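PDB 2P62: DUF4276 family protein from Pyrococcus horikoshii, which is of unknown function but, as a Toprim-like protein, may act on nucleic acids. Local coordinates for residues A[158-162]-A[225-230]; A[136-141]-A[150-155]; A[75-80]-A[111-115]. All blocks are in the same frame, centred on the assembly; numbering follows the deposited sequence.

Contact 1 of 3, residues A[158-162]-A[225-230]; sequences YLAKL and RFLSEV
R225 and L162 meet at one margin of a helix-helix packing, in which the last turns of helices 152-162 and 220-229 are steeply inclined, their short axes 10.3 Å apart and at 132° between N-to-C directions. The L162 methyl CD2 lies over one face of the R225 guanidinium, toward its rim, with NH2 4.0 Å away. One turn on, E229 fixes that flat group: R225 NE donates to E229 OE2 at 2.9 Å in a nearly straight salt-bridge bond, in the guanidinium plane but well above the carboxylate plane.

F226 carries the apolar centre. L159 CB sits over one face of its ring, 3.8 Å from the centroid in a CH-pi contact, and L159 CD1 closes on CG of F226 at 3.5 Å. L159 CG stands anti to the backbone N (chi1 177°), which lays this branch across the ring toward the F226 CB end. The same ring meets Y158 CD1 at its edge, while L162 CD1 lies against F226 CB. L159 also touches Y211 and M215 of helix 204-218.

E229 then crosses to the other helix. Y158 OH donates to E229 OE1 at 2.6 Å from above the carboxylate plane, the tyrosine ring and carboxylate being turned 54° apart. The two oxygens thus divide the work, OE2 holding the arginine of the same helix and OE1 the tyrosine of the other. Where the helix has given way to loop, V230 slides past Y158 in the opposite direction and brings its methyl CG2 to 4.0 Å from Y158 CD1.

Contact 2 of 3, residues A[136-141]-A[150-155]; sequences MGNLTL and KELELS
G137 and E151 bring their backbones to 4.1 Å, CA to CA, where the loop leaving strand 129-136 passes the start of helix 152-162; E151 is the N-cap residue and N138 the centre of an inverse gamma turn. No hydrogen bond joins the segments, so the fit is by shape. A side chain on G137 would strike E151 N and, at this positive phi (93°), the carbonyl O of M136 as well. G137 CA is also 3.5 Å from S155 OG, and G137 O rests on K150 CB.

Leucines close the far end. L154 CD1 packs on L141 CB at 3.6 Å, while L154 CG faces L139 CD2 at 4.0 Å. L139 has CG between its backbone N and carbonyl carbon (chi1 62°), turning CD1 toward S155 OG at 3.6 Å. An alanine in place of L154 would probably open a gap between L139 and L141 and leave both without their apolar partner on the helix. At the strand end M136 CG runs beside L152, 3.5 Å from its CA, and the two side chains point the same way.

Further out, D97 and D99 form an Asp-x-Asp pair consistent with the Toprim signature. They hold the helix start: D97 OD1 accepts a hydrogen bond from L152 N, and D99 OD2 a weak one from K150 N.

Contact 3 of 3, residues A[75-80]-A[111-115]; sequences LKSVLD and FLRER
D80 OD2 is gripped by two nitrogens of R115, firmly by NH2 at 2.8 Å and weakly by NH1 at 3.3 Å. The NH2 bond is bent (143°) and reaches OD2 from well above the carboxylate plane, the two flat groups being 47° apart. On the other oxygen, K76 NZ salt-bridges D80 OD1 at 3.1 Å through the syn lone pair. The shared carboxylate probably offsets the like charges of K76 and R115, and E127 gives R115 a second mate by a salt bridge to NH1.

L79 holds the guanidinium from another direction: its CB lies over one face, 3.4 Å from NH2 and toward the rim. A bend at chi2 (-78°) turns the R115 chain, and its guanidinium comes across to L79 and D80. L79 CD2, also near R115 NE, meets L112 CD2 at 3.5 Å, the two side chains crossing at about a right angle, and L75 CD1 touches F111 CB at 4.0 Å.

The salt-bridge network and the L75-F111 and L79-L112 contacts thus clasp the loop before strand 118-120 to helix 71-84, the connecting helix of a beta-alpha-beta crossover from strand 58-63 to strand 89-97 in an alpha/beta fold consistent with the Toprim-like clan.

From the N terminus, contact 3 comes first: it closes a stretch of 30 residues that includes strand 89-97 and helix 104-109, tying helix 71-84 to the loop at the 118-120 edge of the sheet. Contact 2 follows, closing a short loop of eight residues where the chain leaving strand 129-136 is tied to helix 152-162. Contact 1 opens later on that helix, ties it to helix 220-229 and closes a long, largely helical excursion without strands. The three lie in series, none nested or crossing. Contacts 1 and 2 touch, V230 CG1 lying 3.6 Å from S155 OG; contact 3 is remote, its centre about 35 Å from that of contact 1.

Contact 1 of 3, residues A[158-162]-A[225-230]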
loop_
_atom_site.group_PDB
_atom_site.type_symbol
_atom_site.label_atom_id
_atom_site.label_comp_id
_atom_site.label_asym_id
_atom_site.label_seq_id
_atom_site.Cartn_x
_atom_site.Cartn_y
_atom_site.Cartn_z
ATOM N N TYR A 158 1.269 12.193 -17.398
ATOM C CA TYR A 158 1.976 12.768 -18.535
ATOM C C TYR A 158 3.091 11.840 -19.005
ATOM O O TYR A 158 3.367 11.731 -20.205
ATOM C CB TYR A 158 2.528 14.154 -18.176
ATOM C CG TYR A 158 3.124 14.889 -19.353
ATOM C CD1 TYR A 158 4.491 14.850 -19.598
ATOM C CD2 TYR A 158 2.314 15.597 -20.239
ATOM C CE1 TYR A 158 5.045 15.495 -20.694
ATOM C CE2 TYR A 158 2.854 16.251 -21.343
ATOM C CZ TYR A 158 4.226 16.194 -21.564
ATOM O OH TYR A 158 4.775 16.832 -22.654
ATOM N N LEU A 159 3.725 11.164 -18.055
ATOM C CA LEU A 159 4.778 10.221 -18.388
ATOM C C LEU A 159 4.133 9.063 -19.155
ATOM O O LEU A 159 4.693 8.571 -20.134
ATOM C CB LEU A 159 5.452 9.701 -17.113
ATOM C CG LEU A 159 6.541 8.633 -17.302
ATOM C CD1 LEU A 159 7.657 9.175 -18.171
ATOM C CD2 LEU A 159 7.083 8.210 -15.947
ATOM N N ALA A 160 2.950 8.639 -18.712
ATOM C CA ALA A 160 2.236 7.549 -19.369
ATOM C C ALA A 160 1.930 7.956 -20.805
ATOM O O ALA A 160 2.037 7.151 -21.731
ATOM C CB ALA A 160 0.941 7.227 -18.618
ATOM N N LYS A 161 1.548 9.213 -20.979
ATOM C CA LYS A 161 1.249 9.741 -22.302
ATOM C C LYS A 161 2.479 9.638 -23.208
ATOM O O LYS A 161 2.424 9.024 -24.270
ATOM C CB LYS A 161 0.795 11.200 -22.190
ATOM C CG LYS A 161 0.347 11.821 -23.504
ATOM C CD LYS A 161 -0.328 13.158 -23.247
ATOM C CE LYS A 161 -0.884 13.770 -24.518
ATOM N NZ LYS A 161 -1.658 15.006 -24.219
ATOM N N LEU A 162 3.593 10.226 -22.786
ATOM C CA LEU A 162 4.812 10.180 -23.589
ATOM C C LEU A 162 5.196 8.760 -23.954
ATOM O O LEU A 162 5.738 8.509 -25.033
ATOM C CB LEU A 162 5.974 10.825 -22.840
ATOM C CG LEU A 162 5.766 12.280 -22.408
ATOM C CD1 LEU A 162 7.097 12.847 -21.906
ATOM C CD2 LEU A 162 5.248 13.100 -23.573
ATOM N N ARG A 225 13.542 13.270 -20.609
ATOM C CA ARG A 225 12.763 14.254 -21.359
ATOM C C ARG A 225 11.512 14.617 -20.560
ATOM O O ARG A 225 11.125 15.786 -20.465
ATOM C CB ARG A 225 12.352 13.673 -22.712
ATOM C CG ARG A 225 11.399 14.549 -23.497
ATOM C CD ARG A 225 10.760 13.788 -24.653
ATOM N NE ARG A 225 9.598 14.529 -25.134
ATOM C CZ ARG A 225 8.648 14.033 -25.917
ATOM N NH1 ARG A 225 8.708 12.770 -26.330
ATOM N NH2 ARG A 225 7.624 14.807 -26.272
ATOM N N PHE A 226 10.879 13.596 -19.995
ATOM C CA PHE A 226 9.693 13.800 -19.188
ATOM C C PHE A 226 10.033 14.721 -18.017
ATOM O O PHE A 226 9.366 15.735 -17.807
ATOM C CB PHE A 226 9.158 12.445 -18.697
ATOM C CG PHE A 226 8.382 12.519 -17.409
ATOM C CD1 PHE A 226 8.955 12.081 -16.215
ATOM C CD2 PHE A 226 7.097 13.054 -17.380
ATOM C CE1 PHE A 226 8.261 12.174 -15.012
ATOM C CE2 PHE A 226 6.391 13.154 -16.184
ATOM C CZ PHE A 226 6.971 12.716 -14.997
ATOM N N LEU A 227 11.084 14.374 -17.274
ATOM C CA LEU A 227 11.523 15.161 -16.113
ATOM C C LEU A 227 11.802 16.620 -16.467
ATOM O O LEU A 227 11.619 17.523 -15.640
ATOM C CB LEU A 227 12.793 14.552 -15.501
ATOM C CG LEU A 227 12.685 13.194 -14.800
ATOM C CD1 LEU A 227 14.080 12.710 -14.401
ATOM C CD2 LEU A 227 11.777 13.314 -13.577
ATOM N N SER A 228 12.259 16.842 -17.696
ATOM C CA SER A 228 12.568 18.183 -18.170
ATOM C C SER A 228 11.296 18.959 -18.547
ATOM O O SER A 228 11.120 20.105 -18.129
ATOM C CB SER A 228 13.526 18.102 -19.369
ATOM O OG SER A 228 13.931 19.395 -19.797
ATOM N N GLU A 229 10.403 18.335 -19.313
ATOM C CA GLU A 229 9.166 19.003 -19.728
ATOM C C GLU A 229 8.233 19.323 -18.561
ATOM O O GLU A 229 7.415 20.240 -18.648
ATOM C CB GLU A 229 8.401 18.158 -20.760
ATOM C CG GLU A 229 9.250 17.680 -21.920
ATOM C CD GLU A 229 8.442 17.080 -23.061
ATOM O OE1 GLU A 229 7.375 16.480 -22.809
ATOM O OE2 GLU A 229 8.897 17.192 -24.221
ATOM N N VAL A 230 8.344 18.563 -17.474
ATOM C CA VAL A 230 7.496 18.795 -16.306
ATOM C C VAL A 230 8.232 19.684 -15.312
ATOM O O VAL A 230 7.699 20.060 -14.269
ATOM C CB VAL A 230 7.120 17.471 -15.614
ATOM C CG1 VAL A 230 6.232 17.743 -14.418
ATOM C CG2 VAL A 230 6.399 16.564 -16.589
#

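Contact 2 of 3, residues A[136-141]-A[150-155]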
loop_
_atom_site.group_PDB
_atom_site.type_symbol
_atom_site.label_atom_id
_atom_site.label_comp_id
_atom_site.label_asym_id
_atom_site.label_seq_id
_atom_site.Cartn_x
_atom_site.Cartn_y
_atom_site.Cartn_z
ATOM N N MET A 136 4.081 20.156 -6.879
ATOM C CA MET A 136 4.116 19.058 -7.841
ATOM C C MET A 136 2.913 19.071 -8.782
ATOM O O MET A 136 1.792 19.382 -8.384
ATOM C CB MET A 136 4.163 17.718 -7.100
ATOM C CG MET A 136 4.208 16.476 -8.001
ATOM S SD MET A 136 5.770 16.262 -8.896
ATOM C CE MET A 136 6.851 16.085 -7.509
ATOM N N GLY A 137 3.154 18.737 -10.040
ATOM C CA GLY A 137 2.069 18.707 -10.999
ATOM C C GLY A 137 1.865 19.992 -11.776
ATOM O O GLY A 137 0.755 20.264 -12.226
ATOM N N ASN A 138 2.912 20.792 -11.944
ATOM C CA ASN A 138 2.760 22.034 -12.696
ATOM C C ASN A 138 2.945 21.795 -14.190
ATOM O O ASN A 138 4.019 22.032 -14.745
ATOM C CB ASN A 138 3.752 23.097 -12.217
ATOM C CG ASN A 138 3.066 24.241 -11.490
ATOM O OD1 ASN A 138 2.048 24.765 -11.958
ATOM N ND2 ASN A 138 3.622 24.646 -10.349
ATOM N N LEU A 139 1.892 21.309 -14.836
ATOM C CA LEU A 139 1.923 21.043 -16.271
ATOM C C LEU A 139 0.502 20.962 -16.791
ATOM O O LEU A 139 -0.448 21.152 -16.037
ATOM C CB LEU A 139 2.689 19.737 -16.584
ATOM C CG LEU A 139 2.289 18.324 -16.101
ATOM C CD1 LEU A 139 2.008 18.343 -14.604
ATOM C CD2 LEU A 139 1.078 17.815 -16.858
ATOM N N THR A 140 0.356 20.722 -18.087
ATOM C CA THR A 140 -0.968 20.597 -18.681
ATOM C C THR A 140 -1.030 19.257 -19.382
ATOM O O THR A 140 -0.275 18.993 -20.315
ATOM C CB THR A 140 -1.253 21.716 -19.696
ATOM O OG1 THR A 140 -1.245 22.985 -19.026
ATOM C CG2 THR A 140 -2.623 21.510 -20.343
ATOM N N LEU A 141 -1.908 18.398 -18.889
ATOM C CA LEU A 141 -2.085 17.068 -19.447
ATOM C C LEU A 141 -3.248 17.199 -20.415
ATOM O O LEU A 141 -4.400 17.327 -20.004
ATOM C CB LEU A 141 -2.406 16.091 -18.315
ATOM C CG LEU A 141 -2.466 14.579 -18.522
ATOM C CD1 LEU A 141 -3.841 14.205 -18.961
ATOM C CD2 LEU A 141 -1.396 14.116 -19.504
ATOM N N LYS A 150 -3.712 19.443 -10.842
ATOM C CA LYS A 150 -2.268 19.537 -10.685
ATOM C C LYS A 150 -1.791 18.831 -9.427
ATOM O O LYS A 150 -1.984 19.307 -8.306
ATOM C CB LYS A 150 -1.838 21.004 -10.682
ATOM C CG LYS A 150 -2.183 21.751 -11.967
ATOM C CD LYS A 150 -1.523 23.118 -11.981
ATOM C CE LYS A 150 -1.837 23.905 -13.245
ATOM N NZ LYS A 150 -3.276 24.304 -13.308
ATOM N N GLU A 151 -1.154 17.685 -9.637
ATOM C CA GLU A 151 -0.661 16.866 -8.541
ATOM C C GLU A 151 0.269 15.793 -9.074
ATOM O O GLU A 151 0.432 15.651 -10.284
ATOM C CB GLU A 151 -1.843 16.229 -7.796
ATOM C CG GLU A 151 -2.832 15.467 -8.673
ATOM C CD GLU A 151 -4.030 14.961 -7.886
ATOM O OE1 GLU A 151 -4.619 15.752 -7.116
ATOM O OE2 GLU A 151 -4.406 13.780 -8.045
ATOM N N LEU A 152 0.882 15.047 -8.165
ATOM C CA LEU A 152 1.814 13.986 -8.533
ATOM C C LEU A 152 1.278 13.063 -9.625
ATOM O O LEU A 152 2.008 12.683 -10.540
ATOM C CB LEU A 152 2.164 13.165 -7.289
ATOM C CG LEU A 152 3.335 12.171 -7.269
ATOM C CD1 LEU A 152 2.783 10.768 -7.248
ATOM C CD2 LEU A 152 4.289 12.392 -8.438
ATOM N N GLU A 153 -0.001 12.722 -9.544
ATOM C CA GLU A 153 -0.581 11.823 -10.522
ATOM C C GLU A 153 -0.680 12.431 -11.925
ATOM O O GLU A 153 -0.550 11.720 -12.922
ATOM C CB GLU A 153 -1.943 11.346 -10.024
ATOM C CG GLU A 153 -1.856 10.381 -8.834
ATOM C CD GLU A 153 -1.547 11.048 -7.486
ATOM O OE1 GLU A 153 -1.478 10.297 -6.480
ATOM O OE2 GLU A 153 -1.382 12.295 -7.418
ATOM N N LEU A 154 -0.891 13.746 -11.994
ATOM C CA LEU A 154 -0.983 14.437 -13.274
ATOM C C LEU A 154 0.349 14.293 -14.016
ATOM O O LEU A 154 0.380 14.056 -15.220
ATOM C CB LEU A 154 -1.318 15.922 -13.071
ATOM C CG LEU A 154 -1.813 16.624 -14.351
ATOM C CD1 LEU A 154 -3.134 15.994 -14.755
ATOM C CD2 LEU A 154 -1.982 18.126 -14.135
ATOM N N SER A 155 1.452 14.426 -13.293
ATOM C CA SER A 155 2.768 14.269 -13.900
ATOM C C SER A 155 2.956 12.816 -14.335
ATOM O O SER A 155 3.504 12.552 -15.404
ATOM C CB SER A 155 3.863 14.647 -12.904
ATOM O OG SER A 155 3.727 15.989 -12.480
#

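Contact 3 of 3, residues A[75-80]-A[111-115]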
loop_
_atom_site.group_PDB
_atom_site.type_symbol
_atom_site.label_atom_id
_atom_site.label_comp_id
_atom_site.label_asym_id
_atom_site.label_seq_id
_atom_site.Cartn_x
_atom_site.Cartn_y
_atom_site.Cartn_z
ATOM N N LEU A 75 9.880 21.697 11.106
ATOM C CA LEU A 75 10.735 22.778 10.637
ATOM C C LEU A 75 11.344 23.553 11.786
ATOM O O LEU A 75 12.520 23.917 11.753
ATOM C CB LEU A 75 9.942 23.746 9.751
ATOM C CG LEU A 75 9.874 23.428 8.259
ATOM C CD1 LEU A 75 8.850 24.321 7.556
ATOM C CD2 LEU A 75 11.257 23.633 7.666
ATOM N N LYS A 76 10.531 23.810 12.802
ATOM C CA LYS A 76 10.991 24.564 13.955
ATOM C C LYS A 76 12.132 23.811 14.639
ATOM O O LYS A 76 13.195 24.374 14.892
ATOM C CB LYS A 76 9.829 24.786 14.922
ATOM C CG LYS A 76 10.116 25.818 15.976
ATOM C CD LYS A 76 8.927 25.996 16.908
ATOM C CE LYS A 76 9.151 27.183 17.847
ATOM N NZ LYS A 76 10.468 27.087 18.549
ATOM N N SER A 77 11.910 22.530 14.910
ATOM C CA SER A 77 12.923 21.707 15.541
ATOM C C SER A 77 14.218 21.734 14.747
ATOM O O SER A 77 15.253 22.155 15.259
ATOM C CB SER A 77 12.452 20.258 15.653
ATOM O OG SER A 77 11.184 20.166 16.264
ATOM N N VAL A 78 14.162 21.280 13.498
ATOM C CA VAL A 78 15.359 21.231 12.661
ATOM C C VAL A 78 16.079 22.583 12.633
ATOM O O VAL A 78 17.284 22.653 12.882
ATOM C CB VAL A 78 15.033 20.765 11.205
ATOM C CG1 VAL A 78 16.288 20.774 10.371
ATOM C CG2 VAL A 78 14.455 19.349 11.215
ATOM N N LEU A 79 15.334 23.651 12.357
ATOM C CA LEU A 79 15.885 25.004 12.313
ATOM C C LEU A 79 16.542 25.407 13.632
ATOM O O LEU A 79 17.624 25.990 13.642
ATOM C CB LEU A 79 14.778 26.003 11.973
ATOM C CG LEU A 79 14.628 26.561 10.560
ATOM C CD1 LEU A 79 15.005 25.540 9.512
ATOM C CD2 LEU A 79 13.197 27.018 10.393
ATOM N N ASP A 80 15.879 25.122 14.748
ATOM C CA ASP A 80 16.447 25.463 16.051
ATOM C C ASP A 80 17.712 24.620 16.274
ATOM O O ASP A 80 18.737 25.129 16.736
ATOM C CB ASP A 80 15.420 25.225 17.174
ATOM C CG ASP A 80 14.335 26.319 17.233
ATOM O OD1 ASP A 80 13.257 26.051 17.805
ATOM O OD2 ASP A 80 14.555 27.453 16.736
ATOM N N PHE A 111 4.993 29.080 8.038
ATOM C CA PHE A 111 5.530 28.244 9.111
ATOM C C PHE A 111 6.746 28.894 9.763
ATOM O O PHE A 111 7.142 28.514 10.860
ATOM C CB PHE A 111 5.944 26.865 8.567
ATOM C CG PHE A 111 4.805 26.068 8.004
ATOM C CD1 PHE A 111 5.005 25.208 6.931
ATOM C CD2 PHE A 111 3.525 26.206 8.523
ATOM C CE1 PHE A 111 3.945 24.507 6.379
ATOM C CE2 PHE A 111 2.457 25.509 7.979
ATOM C CZ PHE A 111 2.667 24.659 6.905
ATOM N N LEU A 112 7.330 29.880 9.087
ATOM C CA LEU A 112 8.531 30.548 9.580
ATOM C C LEU A 112 8.322 31.883 10.277
ATOM O O LEU A 112 8.864 32.903 9.850
ATOM C CB LEU A 112 9.509 30.748 8.426
ATOM C CG LEU A 112 9.881 29.489 7.649
ATOM C CD1 LEU A 112 10.760 29.894 6.494
ATOM C CD2 LEU A 112 10.589 28.484 8.560
ATOM N N ARG A 113 7.551 31.880 11.355
ATOM C CA ARG A 113 7.301 33.108 12.107
ATOM C C ARG A 113 8.452 33.377 13.097
ATOM O O ARG A 113 9.057 32.442 13.617
ATOM C CB ARG A 113 5.967 32.974 12.843
ATOM C CG ARG A 113 5.006 34.113 12.587
ATOM C CD ARG A 113 5.054 35.112 13.725
ATOM N NE ARG A 113 4.733 34.478 15.003
ATOM C CZ ARG A 113 4.522 35.143 16.138
ATOM N NH1 ARG A 113 4.593 36.470 16.157
ATOM N NH2 ARG A 113 4.250 34.479 17.255
ATOM N N GLU A 114 8.758 34.648 13.346
ATOM C CA GLU A 114 9.842 35.027 14.265
ATOM C C GLU A 114 11.205 34.578 13.729
ATOM O O GLU A 114 12.132 34.301 14.501
ATOM C CB GLU A 114 9.626 34.419 15.662
ATOM C CG GLU A 114 8.407 34.947 16.412
ATOM C CD GLU A 114 8.563 36.391 16.882
ATOM O OE1 GLU A 114 7.578 36.950 17.409
ATOM O OE2 GLU A 114 9.663 36.967 16.733
ATOM N N ARG A 115 11.315 34.506 12.404
ATOM C CA ARG A 115 12.546 34.085 11.731
ATOM C C ARG A 115 13.024 35.171 10.785
ATOM O O ARG A 115 12.214 35.810 10.116
ATOM C CB ARG A 115 12.315 32.819 10.885
ATOM C CG ARG A 115 11.959 31.545 11.639
ATOM C CD ARG A 115 13.180 30.892 12.277
ATOM N NE ARG A 115 12.815 29.645 12.947
ATOM C CZ ARG A 115 13.599 28.986 13.795
ATOM N NH1 ARG A 115 14.805 29.450 14.087
ATOM N NH2 ARG A 115 13.166 27.863 14.360
#